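PDB 1JZT: NAD(P)H-hydrate epimerase from Saccharomyces cerevisiae, which catalyses the epimerisation of the R and S forms of NAD(P)HX, the hydrated, damaged form of NAD(P)H, so that both epimers can be repaired. Local coordinates for residues I136-F141 against I169-V174. Numbering follows the deposited sequence.
Sequences IVDAIF and IVSVDV
Ile136-Ala139 and Ile169-Val172 run side by side as parallel strands, their axes 4.5 Å apart at the closest and 23° from parallel, joined by the hydrogen bonds Val170 N to Ile136 O, Asp138 N to Val170 O and Val172 N to Asp138 O (2.9 Å). On one face of the sheet Asp138 stands beside Ser171, whose OG donates to OD2 at 2.9 Å, using the anti lone pair of that oxygen. CG of Asp138 lies anti to the backbone N (chi1 164°), which sends the carboxylate forward, towards the C-terminal ends of the strands, while CB rests 3.7 Å from CG2 of Ile169. The other carboxylate oxygen, OD1, accepts a hydrogen bond from Thr176 OG1 and a weak one from Ile140 N, so the group is gripped at both oxygens and its rotation is fixed. An asparagine here would probably keep the shape but lose the negative charge, and its amide nitrogen would be likely to face a donor, leaving Ser171 OG or Thr176 OG1 without its acceptor. On the face of Val137, its CG1 meets CG2 of Val172 at 3.7 Å, the two side chains crossing obliquely. The same CG2 lies 3.9 Å from CB of Ala139, a methyl that also touches Asn70 of helix 69-83. Where the backbones diverge, a water hydrogen-bonds to Asp138 O and to Val174 O in the following loop, each at 2.9 Å. Asp138, Asn70 and Thr176 are the predicted potassium ligands, and Asp173, salt-bridged to Lys202, is predicted to bind NADPHX. Linked through helix 153-163, the two strands form a beta-alpha-beta unit in the centre of a Rossmann-like sheet, with the predicted ion and nucleotide site at their C-terminal ends.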
loop_
_atom_site.group_PDB
_atom_site.type_symbol
_atom_site.label_atom_id
_atom_site.label_comp_id
_atom_site.label_asym_id
_atom_site.label_seq_id
_atom_site.Cartn_x
_atom_site.Cartn_y
_atom_site.Cartn_z
ATOM N N ILE A 136 -4.549 -5.735 -7.998
ATOM C CA ILE A 136 -3.283 -6.073 -7.379
ATOM C C ILE A 136 -2.873 -4.972 -6.417
ATOM O O ILE A 136 -2.964 -3.788 -6.738
ATOM C CB ILE A 136 -2.185 -6.235 -8.447
ATOM C CG1 ILE A 136 -2.588 -7.335 -9.431
ATOM C CG2 ILE A 136 -0.845 -6.564 -7.779
ATOM C CD1 ILE A 136 -1.800 -7.310 -10.734
ATOM N N VAL A 137 -2.453 -5.363 -5.223
ATOM C CA VAL A 137 -2.000 -4.389 -4.246
ATOM C C VAL A 137 -0.482 -4.412 -4.242
ATOM O O VAL A 137 0.150 -5.430 -3.912
ATOM C CB VAL A 137 -2.485 -4.709 -2.818
ATOM C CG1 VAL A 137 -1.912 -3.680 -1.844
ATOM C CG2 VAL A 137 -3.999 -4.700 -2.769
ATOM N N ASP A 138 0.087 -3.270 -4.607
ATOM C CA ASP A 138 1.526 -3.080 -4.674
ATOM C C ASP A 138 2.051 -2.573 -3.341
ATOM O O ASP A 138 2.002 -1.379 -3.064
ATOM C CB ASP A 138 1.862 -2.072 -5.787
ATOM C CG ASP A 138 3.272 -1.524 -5.675
ATOM O OD1 ASP A 138 4.179 -2.275 -5.239
ATOM O OD2 ASP A 138 3.481 -0.337 -6.030
ATOM N N ALA A 139 2.542 -3.490 -2.517
ATOM C CA ALA A 139 3.096 -3.137 -1.219
ATOM C C ALA A 139 4.557 -3.596 -1.176
ATOM O O ALA A 139 5.035 -4.103 -0.155
ATOM C CB ALA A 139 2.293 -3.818 -0.099
ATOM N N ILE A 140 5.266 -3.428 -2.290
ATOM C CA ILE A 140 6.667 -3.847 -2.358
ATOM C C ILE A 140 7.591 -2.920 -1.572
ATOM O O ILE A 140 8.121 -3.320 -0.533
ATOM C CB ILE A 140 7.176 -3.950 -3.830
ATOM C CG1 ILE A 140 6.551 -5.160 -4.522
ATOM C CG2 ILE A 140 8.683 -4.187 -3.859
ATOM C CD1 ILE A 140 5.081 -5.089 -4.684
ATOM N N PHE A 141 7.791 -1.697 -2.060
ATOM C CA PHE A 141 8.653 -0.734 -1.369
ATOM C C PHE A 141 7.965 0.596 -1.103
ATOM O O PHE A 141 7.204 1.087 -1.934
ATOM C CB PHE A 141 9.944 -0.484 -2.162
ATOM C CG PHE A 141 10.882 -1.649 -2.176
ATOM C CD1 PHE A 141 11.305 -2.230 -0.984
ATOM C CD2 PHE A 141 11.332 -2.180 -3.379
ATOM C CE1 PHE A 141 12.164 -3.323 -0.989
ATOM C CE2 PHE A 141 12.193 -3.275 -3.395
ATOM C CZ PHE A 141 12.606 -3.848 -2.198
ATOM N N ILE A 169 -3.740 -1.792 -10.506
ATOM C CA ILE A 169 -2.776 -1.889 -9.413
ATOM C C ILE A 169 -3.054 -0.788 -8.388
ATOM O O ILE A 169 -3.244 0.377 -8.749
ATOM C CB ILE A 169 -1.315 -1.735 -9.916
ATOM C CG1 ILE A 169 -0.922 -2.943 -10.771
ATOM C CG2 ILE A 169 -0.371 -1.592 -8.730
ATOM C CD1 ILE A 169 0.442 -2.796 -11.447
ATOM N N VAL A 170 -3.091 -1.177 -7.116
ATOM C CA VAL A 170 -3.318 -0.247 -6.011
ATOM C C VAL A 170 -1.982 -0.137 -5.277
ATOM O O VAL A 170 -1.575 -1.086 -4.597
ATOM C CB VAL A 170 -4.373 -0.802 -5.016
ATOM C CG1 VAL A 170 -4.561 0.171 -3.854
ATOM C CG2 VAL A 170 -5.703 -1.049 -5.740
ATOM N N SER A 171 -1.303 1.004 -5.412
ATOM C CA SER A 171 0.003 1.194 -4.774
ATOM C C SER A 171 -0.076 1.763 -3.371
ATOM O O SER A 171 -0.746 2.768 -3.134
ATOM C CB SER A 171 0.898 2.106 -5.627
ATOM O OG SER A 171 1.342 1.446 -6.796
ATOM N N VAL A 172 0.635 1.118 -2.448
ATOM C CA VAL A 172 0.667 1.538 -1.056
ATOM C C VAL A 172 1.750 2.590 -0.827
ATOM O O VAL A 172 2.942 2.340 -1.042
ATOM C CB VAL A 172 0.935 0.341 -0.116
ATOM C CG1 VAL A 172 0.862 0.798 1.332
ATOM C CG2 VAL A 172 -0.086 -0.758 -0.379
ATOM N N ASP A 173 1.301 3.761 -0.387
ATOM C CA ASP A 173 2.137 4.913 -0.084
ATOM C C ASP A 173 2.720 5.597 -1.324
ATOM O O ASP A 173 2.433 6.769 -1.581
ATOM C CB ASP A 173 3.259 4.527 0.881
ATOM C CG ASP A 173 3.892 5.739 1.521
ATOM O OD1 ASP A 173 3.142 6.695 1.816
ATOM O OD2 ASP A 173 5.122 5.736 1.741
ATOM N N VAL A 174 3.544 4.869 -2.068
ATOM C CA VAL A 174 4.160 5.362 -3.298
ATOM C C VAL A 174 4.260 4.205 -4.291
ATOM O O VAL A 174 4.321 3.041 -3.896
ATOM C CB VAL A 174 5.593 5.934 -3.057
ATOM C CG1 VAL A 174 5.521 7.209 -2.247
ATOM C CG2 VAL A 174 6.465 4.901 -2.348
HETATM O O HOH W 1 4.396 0.277 -2.944
#